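Local coordinates for protein CofB (Escherichia coli, PDB 5AX6) that forms a homotrimeric minor pilin that probably takes part in assembling the CFA/III type IVb pilus of enterotoxigenic Escherichia coli, at residues K293-I299 with L311-D317; K396-S402 with W485-Q491; L401-S407 with L478-T484. All blocks are in the same frame, centred on the assembly; numbering follows the deposited sequence.

Contact 1 of 3, residues K293-I299 with L311-D317; sequences KLCLTQI and LIKLKDD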
loop_
_atom_site.group_PDB
_atom_site.type_symbol
_atom_site.label_atom_id
_atom_site.label_comp_id
_atom_site.label_asym_id
_atom_site.label_seq_id
_atom_site.Cartn_x
_atom_site.Cartn_y
_atom_site.Cartn_z
ATOM N N LYS A 293 -11.057 5.178 -9.991
ATOM C CA LYS A 293 -10.249 4.515 -8.981
ATOM C C LYS A 293 -10.334 5.367 -7.708
ATOM O O LYS A 293 -10.683 6.554 -7.761
ATOM C CB LYS A 293 -8.797 4.328 -9.451
ATOM C CG LYS A 293 -7.980 5.604 -9.472
ATOM C CD LYS A 293 -6.550 5.324 -9.928
ATOM C CE LYS A 293 -5.822 6.621 -10.221
ATOM N NZ LYS A 293 -6.258 7.155 -11.546
ATOM N N LEU A 294 -10.074 4.749 -6.563
ATOM C CA LEU A 294 -10.099 5.459 -5.291
ATOM C C LEU A 294 -8.680 5.526 -4.753
ATOM O O LEU A 294 -7.967 4.525 -4.785
ATOM C CB LEU A 294 -11.020 4.755 -4.287
ATOM C CG LEU A 294 -12.472 4.584 -4.744
ATOM C CD1 LEU A 294 -13.272 3.896 -3.644
ATOM C CD2 LEU A 294 -13.068 5.950 -5.093
ATOM N N CYS A 295 -8.275 6.695 -4.266
ATOM C CA CYS A 295 -6.909 6.878 -3.792
ATOM C C CYS A 295 -6.863 7.390 -2.372
ATOM O O CYS A 295 -7.644 8.268 -2.001
ATOM C CB CYS A 295 -6.149 7.853 -4.694
ATOM S SG CYS A 295 -5.998 7.284 -6.409
ATOM N N LEU A 296 -5.940 6.839 -1.585
ATOM C CA LEU A 296 -5.561 7.424 -0.299
ATOM C C LEU A 296 -4.326 8.265 -0.538
ATOM O O LEU A 296 -3.245 7.727 -0.774
ATOM C CB LEU A 296 -5.259 6.357 0.759
ATOM C CG LEU A 296 -6.348 5.818 1.670
ATOM C CD1 LEU A 296 -5.746 4.811 2.673
ATOM C CD2 LEU A 296 -7.051 6.976 2.375
ATOM N N THR A 297 -4.489 9.577 -0.455
ATOM C CA THR A 297 -3.474 10.515 -0.906
ATOM C C THR A 297 -3.018 11.429 0.214
ATOM O O THR A 297 -3.835 11.895 1.006
ATOM C CB THR A 297 -4.021 11.368 -2.049
ATOM O OG1 THR A 297 -4.486 10.501 -3.089
ATOM C CG2 THR A 297 -2.960 12.316 -2.589
ATOM N N GLN A 298 -1.717 11.699 0.276
ATOM C CA GLN A 298 -1.206 12.607 1.289
ATOM C C GLN A 298 -1.216 14.031 0.757
ATOM O O GLN A 298 -0.701 14.293 -0.332
ATOM C CB GLN A 298 0.209 12.230 1.720
ATOM C CG GLN A 298 0.668 13.015 2.953
ATOM C CD GLN A 298 2.104 12.702 3.321
ATOM O OE1 GLN A 298 2.864 12.206 2.491
ATOM N NE2 GLN A 298 2.484 12.988 4.569
ATOM N N ILE A 299 -1.812 14.943 1.516
ATOM C CA ILE A 299 -1.913 16.337 1.088
ATOM C C ILE A 299 -1.432 17.281 2.198
ATOM O O ILE A 299 -1.337 16.904 3.367
ATOM C CB ILE A 299 -3.356 16.710 0.680
ATOM C CG1 ILE A 299 -4.311 16.525 1.861
ATOM C CG2 ILE A 299 -3.805 15.901 -0.545
ATOM C CD1 ILE A 299 -5.737 16.950 1.576
ATOM N N LEU A 311 -2.029 15.518 5.944
ATOM C CA LEU A 311 -3.070 14.567 6.268
ATOM C C LEU A 311 -3.266 13.648 5.083
ATOM O O LEU A 311 -2.682 13.856 4.011
ATOM C CB LEU A 311 -4.382 15.285 6.626
ATOM C CG LEU A 311 -5.081 16.009 5.469
ATOM C CD1 LEU A 311 -6.578 16.113 5.747
ATOM C CD2 LEU A 311 -4.489 17.401 5.222
ATOM N N ILE A 312 -4.068 12.614 5.295
ATOM C CA ILE A 312 -4.450 11.680 4.243
ATOM C C ILE A 312 -5.865 12.003 3.789
ATOM O O ILE A 312 -6.717 12.323 4.621
ATOM C CB ILE A 312 -4.424 10.223 4.734
ATOM C CG1 ILE A 312 -3.019 9.866 5.198
ATOM C CG2 ILE A 312 -4.889 9.286 3.606
ATOM C CD1 ILE A 312 -1.993 10.170 4.174
ATOM N N LYS A 313 -6.103 11.908 2.489
ATOM C CA LYS A 313 -7.433 12.154 1.922
ATOM C C LYS A 313 -7.847 10.975 1.045
ATOM O O LYS A 313 -7.114 10.579 0.132
ATOM C CB LYS A 313 -7.442 13.463 1.116
ATOM C CG LYS A 313 -8.792 13.795 0.485
ATOM C CD LYS A 313 -8.733 15.141 -0.233
ATOM C CE LYS A 313 -10.074 15.470 -0.890
ATOM N NZ LYS A 313 -10.001 16.754 -1.633
ATOM N N LEU A 314 -9.015 10.403 1.330
ATOM C CA LEU A 314 -9.558 9.340 0.496
ATOM C C LEU A 314 -10.434 9.994 -0.569
ATOM O O LEU A 314 -11.451 10.607 -0.241
ATOM C CB LEU A 314 -10.365 8.340 1.334
ATOM C CG LEU A 314 -10.994 7.166 0.580
ATOM C CD1 LEU A 314 -9.939 6.274 -0.058
ATOM C CD2 LEU A 314 -11.877 6.344 1.521
ATOM N N LYS A 315 -10.043 9.874 -1.835
ATOM C CA LYS A 315 -10.699 10.633 -2.893
ATOM C C LYS A 315 -10.853 9.882 -4.204
ATOM O O LYS A 315 -10.127 8.911 -4.473
ATOM C CB LYS A 315 -9.918 11.924 -3.155
ATOM C CG LYS A 315 -8.507 11.688 -3.691
ATOM C CD LYS A 315 -7.769 13.008 -3.928
ATOM C CE LYS A 315 -6.509 12.792 -4.758
ATOM N NZ LYS A 315 -6.807 12.123 -6.076
ATOM N N ASP A 316 -11.793 10.342 -5.026
ATOM C CA ASP A 316 -11.896 9.850 -6.400
ATOM C C ASP A 316 -11.059 10.720 -7.341
ATOM O O ASP A 316 -10.389 11.662 -6.900
ATOM C CB ASP A 316 -13.360 9.791 -6.870
ATOM C CG ASP A 316 -14.045 11.158 -6.898
ATOM O OD1 ASP A 316 -13.365 12.204 -6.978
ATOM O OD2 ASP A 316 -15.292 11.184 -6.853
ATOM N N ASP A 317 -11.079 10.419 -8.637
ATOM C CA ASP A 317 -10.215 11.139 -9.572
ATOM C C ASP A 317 -10.683 12.586 -9.807
ATOM O O ASP A 317 -9.934 13.394 -10.353
ATOM C CB ASP A 317 -10.116 10.398 -10.915
ATOM C CG ASP A 317 -9.101 9.249 -10.898
ATOM O OD1 ASP A 317 -8.400 9.044 -9.879
ATOM O OD2 ASP A 317 -8.993 8.553 -11.933
HETATM O O HOH W 1 -4.233 10.783 -5.616
#
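T297 O takes the amide of K313 at 2.7 Å from N to O, the shortest of the six backbone bonds between these segments, and the CA of I312 leans on the same oxygen. Together the six tie the pairs C295–K315, T297–K313 and I299–L311 into a regular antiparallel ladder. The side chains of these pairs share one face. There T297 turns OG1 beside its own backbone N (chi1 -56°), towards the K315 chain, which bends at its end and brings CE to 3.5 Å from OG1. A water bridges the two, 2.6 Å from T297 OG1 and accepting from K315 NZ at 2.9 Å. Farther along, I299 CG1 presses on L311 CD2 at 3.5 Å, tighter than usual for two carbons. On the other face L296 and I312 cross nearly at a right angle, and L296 CD2 is squeezed to 3.4 Å from I312 CG2 while also resting on CB of L314. The K293–D317 salt bridge at the loop end is more doubtful, because D317 has a second conformer. Strand 294-302 is the middle of three: strand 282-285 lies along its other edge, joined to it by the C295–C284 disulfide, and I312 and K313 extend the sheet by parallel pairing with a strand of the second subunit.

Contact 2 of 3, residues K396-S402 with W485-Q491; sequences KLHPRLS and WCSTEPQ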
loop_
_atom_site.group_PDB
_atom_site.type_symbol
_atom_site.label_atom_id
_atom_site.label_comp_id
_atom_site.label_asym_id
_atom_site.label_seq_id
_atom_site.Cartn_x
_atom_site.Cartn_y
_atom_site.Cartn_z
ATOM N N LYS A 396 -10.087 -0.340 27.643
ATOM C CA LYS A 396 -11.405 -0.955 27.641
ATOM C C LYS A 396 -12.499 0.026 27.216
ATOM O O LYS A 396 -12.678 1.072 27.839
ATOM C CB LYS A 396 -11.724 -1.512 29.031
ATOM C CG LYS A 396 -13.071 -2.201 29.149
ATOM C CD LYS A 396 -13.172 -3.362 28.171
ATOM C CE LYS A 396 -14.514 -4.075 28.285
ATOM N NZ LYS A 396 -14.700 -5.073 27.189
ATOM N N LEU A 397 -13.231 -0.322 26.162
ATOM C CA LEU A 397 -14.381 0.483 25.727
ATOM C C LEU A 397 -15.657 0.066 26.425
ATOM O O LEU A 397 -15.915 -1.125 26.587
ATOM C CB LEU A 397 -14.582 0.364 24.220
ATOM C CG LEU A 397 -13.490 0.988 23.355
ATOM C CD1 LEU A 397 -13.688 0.574 21.906
ATOM C CD2 LEU A 397 -13.513 2.508 23.488
ATOM N N HIS A 398 -16.464 1.052 26.810
ATOM C CA HIS A 398 -17.778 0.812 27.386
ATOM C C HIS A 398 -18.879 1.270 26.445
ATOM O O HIS A 398 -18.776 2.347 25.862
ATOM C CB HIS A 398 -17.937 1.557 28.708
ATOM C CG HIS A 398 -16.780 1.388 29.642
ATOM N ND1 HIS A 398 -16.548 0.221 30.330
ATOM C CD2 HIS A 398 -15.804 2.250 30.009
ATOM C CE1 HIS A 398 -15.464 0.364 31.078
ATOM N NE2 HIS A 398 -15.000 1.586 30.905
ATOM N N PRO A 399 -19.950 0.477 26.322
ATOM C CA PRO A 399 -21.144 0.983 25.628
ATOM C C PRO A 399 -21.737 2.169 26.369
ATOM O O PRO A 399 -21.756 2.175 27.599
ATOM C CB PRO A 399 -22.108 -0.211 25.633
ATOM C CG PRO A 399 -21.596 -1.121 26.707
ATOM C CD PRO A 399 -20.116 -0.905 26.804
ATOM N N ARG A 400 -22.203 3.166 25.621
ATOM C CA ARG A 400 -22.718 4.391 26.203
ATOM C C ARG A 400 -24.067 4.703 25.590
ATOM O O ARG A 400 -24.330 4.356 24.438
ATOM C CB ARG A 400 -21.746 5.555 25.961
ATOM C CG ARG A 400 -20.343 5.377 26.584
ATOM C CD ARG A 400 -20.390 5.436 28.113
ATOM N NE ARG A 400 -21.146 6.611 28.527
ATOM C CZ ARG A 400 -20.642 7.839 28.616
ATOM N NH1 ARG A 400 -19.354 8.064 28.367
ATOM N NH2 ARG A 400 -21.430 8.844 28.970
ATOM N N LEU A 401 -24.918 5.375 26.351
ATOM C CA LEU A 401 -26.191 5.829 25.817
ATOM C C LEU A 401 -26.612 7.084 26.564
ATOM O O LEU A 401 -26.485 7.159 27.779
ATOM C CB LEU A 401 -27.264 4.728 25.930
ATOM C CG LEU A 401 -28.641 5.025 25.328
ATOM C CD1 LEU A 401 -29.349 3.750 24.879
ATOM C CD2 LEU A 401 -29.542 5.819 26.281
ATOM N N SER A 402 -27.078 8.083 25.818
ATOM C CA SER A 402 -27.669 9.282 26.405
ATOM C C SER A 402 -28.998 9.563 25.731
ATOM O O SER A 402 -29.277 9.038 24.653
ATOM C CB SER A 402 -26.744 10.493 26.263
ATOM O OG SER A 402 -25.867 10.575 27.371
ATOM N N TRP A 485 -22.962 5.166 21.635
ATOM C CA TRP A 485 -21.579 5.135 21.167
ATOM C C TRP A 485 -20.776 4.277 22.140
ATOM O O TRP A 485 -21.333 3.770 23.107
ATOM C CB TRP A 485 -20.996 6.561 21.043
ATOM C CG TRP A 485 -20.685 7.291 22.340
ATOM C CD1 TRP A 485 -19.439 7.537 22.855
ATOM C CD2 TRP A 485 -21.623 7.890 23.260
ATOM N NE1 TRP A 485 -19.549 8.239 24.033
ATOM C CE2 TRP A 485 -20.869 8.463 24.306
ATOM C CE3 TRP A 485 -23.020 7.996 23.297
ATOM C CZ2 TRP A 485 -21.466 9.131 25.385
ATOM C CZ3 TRP A 485 -23.613 8.655 24.381
ATOM C CH2 TRP A 485 -22.829 9.217 25.403
ATOM N N CYS A 486 -19.491 4.077 21.874
ATOM C CA CYS A 486 -18.641 3.379 22.841
ATOM C C CYS A 486 -17.513 4.305 23.244
ATOM O O CYS A 486 -17.068 5.130 22.436
ATOM C CB CYS A 486 -18.078 2.071 22.255
ATOM S SG CYS A 486 -19.314 0.808 21.903
ATOM N N SER A 487 -17.030 4.165 24.474
ATOM C CA SER A 487 -16.040 5.097 24.997
ATOM C C SER A 487 -15.242 4.496 26.150
ATOM O O SER A 487 -15.733 3.620 26.858
ATOM C CB SER A 487 -16.729 6.378 25.472
ATOM O OG SER A 487 -15.793 7.347 25.915
ATOM N N THR A 488 -14.022 4.986 26.338
ATOM C CA THR A 488 -13.263 4.656 27.540
ATOM C C THR A 488 -13.836 5.400 28.746
ATOM O O THR A 488 -13.576 5.029 29.888
ATOM C CB THR A 488 -11.790 4.998 27.388
ATOM O OG1 THR A 488 -11.666 6.338 26.894
ATOM C CG2 THR A 488 -11.131 4.040 26.410
ATOM N N GLU A 489 -14.607 6.454 28.486
ATOM C CA GLU A 489 -15.325 7.166 29.546
ATOM C C GLU A 489 -16.533 6.324 29.939
ATOM O O GLU A 489 -17.365 5.997 29.101
ATOM C CB GLU A 489 -15.759 8.565 29.073
ATOM C CG GLU A 489 -14.599 9.442 28.591
ATOM C CD GLU A 489 -15.059 10.753 27.956
ATOM O OE1 GLU A 489 -15.789 11.519 28.629
ATOM O OE2 GLU A 489 -14.686 11.021 26.787
ATOM N N PRO A 490 -16.634 5.952 31.216
ATOM C CA PRO A 490 -17.729 5.047 31.586
ATOM C C PRO A 490 -19.110 5.724 31.636
ATOM O O PRO A 490 -19.237 6.948 31.731
ATOM C CB PRO A 490 -17.320 4.553 32.981
ATOM C CG PRO A 490 -16.462 5.658 33.530
ATOM C CD PRO A 490 -15.732 6.251 32.343
ATOM N N GLN A 491 -20.139 4.891 31.559
ATOM C CA GLN A 491 -21.524 5.296 31.715
ATOM C C GLN A 491 -21.806 5.532 33.201
ATOM O O GLN A 491 -21.270 4.813 34.038
ATOM C CB GLN A 491 -22.444 4.207 31.153
ATOM C CG GLN A 491 -23.926 4.484 31.285
ATOM C CD GLN A 491 -24.468 5.289 30.118
ATOM O OE1 GLN A 491 -23.766 5.537 29.135
ATOM N NE2 GLN A 491 -25.720 5.706 30.226
HETATM O O HOH W 2 -11.981 2.606 30.113
HETATM O O HOH W 3 -18.426 10.772 27.673
#
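Q491 and R400 meet through Q491 OE1, which accepts two N-H groups from opposite faces of the amide: R400 NE at 2.9 Å and the backbone N of L401 at 3.0 Å. The same amide gives its own N-H back, from Q491 NE2 to L401 O at 2.9 Å, a bond lying in both the amide and the carbonyl planes. With both ends used, the rotation of the Q491 group is fixed. OE1 also lies in the guanidinium plane of R400, whose faces are covered too, by P490 O over one centre and W485 CZ2 over the other. The indole and guanidinium planes are 52° apart, hence no parallel stack. What the ring face receives squarely is R400 CB, 3.5 Å from the centroid of the six-membered ring, a CH-pi contact. R400 reaches this slot by folding back on itself at chi2 (-69°) and chi3 (-49°), which also places NH1 3.0 Å from E489 O, well above that carbonyl's plane. Beneath these side chains runs an antiparallel ladder, in which H398 and R400 are hydrogen-bonded pairs with S487 and W485, while P399 and C486 form the non-hydrogen-bonded pair between them. Its strands, 398-409 and 478-487, are neighbours in a four-stranded antiparallel sheet of the C-terminal domain, with 398-409 outermost within the chain. Beyond S487 the chain leaves the strand in an ST turn, S487 OG accepting from E489 N, and so swings residues 489 to 491 back over R400. Water joins K396 O to T488 O beside the H398 ring, and another water accepts from R400 NH1. Farther out, C486 is disulfide-bonded to C388, Q386 NE2 donates to R400 O, and E489 OE2 is bonded by N348 ND2 of the third subunit.

Contact 3 of 3, residues L401-S407 with L478-T484; sequences LSASIAS and LSVNITT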
loop_
_atom_site.group_PDB
_atom_site.type_symbol
_atom_site.label_atom_id
_atom_site.label_comp_id
_atom_site.label_asym_id
_atom_site.label_seq_id
_atom_site.Cartn_x
_atom_site.Cartn_y
_atom_site.Cartn_z
ATOM N N LEU A 401 -24.918 5.375 26.351
ATOM C CA LEU A 401 -26.191 5.829 25.817
ATOM C C LEU A 401 -26.612 7.084 26.564
ATOM O O LEU A 401 -26.485 7.159 27.779
ATOM C CB LEU A 401 -27.264 4.728 25.930
ATOM C CG LEU A 401 -28.641 5.025 25.328
ATOM C CD1 LEU A 401 -29.349 3.750 24.879
ATOM C CD2 LEU A 401 -29.542 5.819 26.281
ATOM N N SER A 402 -27.078 8.083 25.818
ATOM C CA SER A 402 -27.669 9.282 26.405
ATOM C C SER A 402 -28.998 9.563 25.731
ATOM O O SER A 402 -29.277 9.038 24.653
ATOM C CB SER A 402 -26.744 10.493 26.263
ATOM O OG SER A 402 -25.867 10.575 27.371
ATOM N N ALA A 403 -29.828 10.371 26.380
ATOM C CA ALA A 403 -31.128 10.756 25.829
ATOM C C ALA A 403 -31.330 12.260 26.030
ATOM O O ALA A 403 -31.131 12.762 27.131
ATOM C CB ALA A 403 -32.259 9.965 26.497
ATOM N N SER A 404 -31.672 12.976 24.959
ATOM C CA SER A 404 -31.955 14.412 25.031
ATOM C C SER A 404 -33.412 14.645 24.657
ATOM O O SER A 404 -33.950 13.931 23.811
ATOM C CB SER A 404 -31.041 15.206 24.094
ATOM O OG SER A 404 -29.674 14.944 24.363
ATOM N N ILE A 405 -34.059 15.628 25.278
ATOM C CA ILE A 405 -35.470 15.850 25.015
ATOM C C ILE A 405 -35.721 16.395 23.606
ATOM O O ILE A 405 -35.077 17.358 23.178
ATOM C CB ILE A 405 -36.093 16.824 26.027
ATOM C CG1 ILE A 405 -35.891 16.308 27.448
ATOM C CG2 ILE A 405 -37.574 17.014 25.690
ATOM C CD1 ILE A 405 -36.464 17.225 28.523
ATOM N N ALA A 406 -36.661 15.780 22.888
ATOM C CA ALA A 406 -36.964 16.191 21.519
ATOM C C ALA A 406 -38.326 16.883 21.408
ATOM O O ALA A 406 -38.492 17.790 20.598
ATOM C CB ALA A 406 -36.901 14.991 20.581
ATOM N N SER A 407 -39.296 16.440 22.202
ATOM C CA SER A 407 -40.598 17.127 22.331
ATOM C C SER A 407 -41.193 16.766 23.681
ATOM O O SER A 407 -40.974 15.665 24.164
ATOM C CB SER A 407 -41.572 16.733 21.212
ATOM O OG SER A 407 -41.291 17.436 20.015
ATOM N N LEU A 478 -43.839 12.454 25.422
ATOM C CA LEU A 478 -42.448 12.798 25.700
ATOM C C LEU A 478 -41.618 11.995 24.721
ATOM O O LEU A 478 -41.750 10.771 24.651
ATOM C CB LEU A 478 -42.045 12.470 27.146
ATOM C CG LEU A 478 -40.558 12.631 27.474
ATOM C CD1 LEU A 478 -40.132 14.084 27.303
ATOM C CD2 LEU A 478 -40.211 12.138 28.900
ATOM N N SER A 479 -40.782 12.668 23.936
ATOM C CA SER A 479 -39.923 11.938 23.017
ATOM C C SER A 479 -38.488 12.387 23.186
ATOM O O SER A 479 -38.228 13.484 23.674
ATOM C CB SER A 479 -40.376 12.125 21.568
ATOM O OG SER A 479 -40.236 13.472 21.155
ATOM N N VAL A 480 -37.556 11.532 22.772
ATOM C CA VAL A 480 -36.150 11.812 22.980
ATOM C C VAL A 480 -35.344 11.457 21.748
ATOM O O VAL A 480 -35.735 10.577 20.979
ATOM C CB VAL A 480 -35.582 11.012 24.177
ATOM C CG1 VAL A 480 -36.111 11.560 25.495
ATOM C CG2 VAL A 480 -35.860 9.503 24.004
ATOM N N ASN A 481 -34.223 12.149 21.576
ATOM C CA ASN A 481 -33.164 11.697 20.689
ATOM C C ASN A 481 -32.132 10.946 21.506
ATOM O O ASN A 481 -31.545 11.512 22.432
ATOM C CB ASN A 481 -32.529 12.884 19.954
ATOM C CG ASN A 481 -33.513 13.560 19.012
ATOM O OD1 ASN A 481 -33.790 14.757 19.125
ATOM N ND2 ASN A 481 -34.054 12.787 18.097
ATOM N N ILE A 482 -31.934 9.673 21.160
ATOM C CA ILE A 482 -31.056 8.767 21.878
ATOM C C ILE A 482 -29.758 8.693 21.120
ATOM O O ILE A 482 -29.770 8.460 19.916
ATOM C CB ILE A 482 -31.690 7.359 21.996
ATOM C CG1 ILE A 482 -32.917 7.429 22.913
ATOM C CG2 ILE A 482 -30.678 6.327 22.492
ATOM C CD1 ILE A 482 -33.859 6.254 22.740
ATOM N N THR A 483 -28.652 8.937 21.819
ATOM C CA THR A 483 -27.317 8.832 21.241
ATOM C C THR A 483 -26.634 7.609 21.822
ATOM O O THR A 483 -26.622 7.435 23.035
ATOM C CB THR A 483 -26.443 10.080 21.550
ATOM O OG1 THR A 483 -27.154 11.266 21.189
ATOM C CG2 THR A 483 -25.123 10.014 20.773
ATOM N N THR A 484 -26.059 6.772 20.965
ATOM C CA THR A 484 -25.354 5.587 21.414
ATOM C C THR A 484 -23.944 5.582 20.833
ATOM O O THR A 484 -23.749 5.953 19.669
ATOM C CB THR A 484 -26.094 4.298 20.991
ATOM O OG1 THR A 484 -26.136 4.200 19.557
ATOM C CG2 THR A 484 -27.509 4.292 21.553
#
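L478 sends CD1 against I405 CG2 (4.2 Å) and towards S407 O. Next comes S479, whose carbonyl oxygen receives two consecutive amides: A406 N at 2.9 Å and, weakly, S407 N at 3.5 Å. S479 N returns a bond to S407 O, while its hydroxyl is bonded to Y351. V480 sets CB 4.2 Å from A403 CB. N481 then makes a pair of backbone bonds with S404, both 2.9 Å between N and O. I482 brings CG2, anti to its backbone N, to 3.7 Å from L401 CG, the two side chains crossing at a slant. T483 exchanges two backbone bonds with S402. At the end, T484 CG2 lies beside L401 CD1, 3.8 Å away, both side chains pointing the same way into the buried face, where V446, W453 and I455 also meet L401. The opposite face meets both neighbouring subunits: S402 and T483 pack on the third, N481 and S407 on the second, and S404 on its counterpart in each. Between I405 and S407 the register slips by one: A406 and S407 both stand opposite S479, a classic beta bulge in an otherwise regular antiparallel pair.

Contacts 2 and 3 are successive lengths of one antiparallel pairing, strands 398-409 and 478-487, with L401 and S402 common to both; their centres lie 16 Å apart, and contact 3 is nested within the loop contact 2 closes. They touch where R400 O packs on T484 CB, 3.9 Å away. Contact 1 precedes them in the chain, in the beta-repeat domain, its centre 31 Å from that of contact 2 and 36 Å from that of contact 3, with nearest atoms about 21 and 22 Å apart. All three reach neighbouring subunits, contact 1 by extending its sheet and contact 3 by packing S404 and I405 on their counterparts, consistent with its lying near the threefold axis.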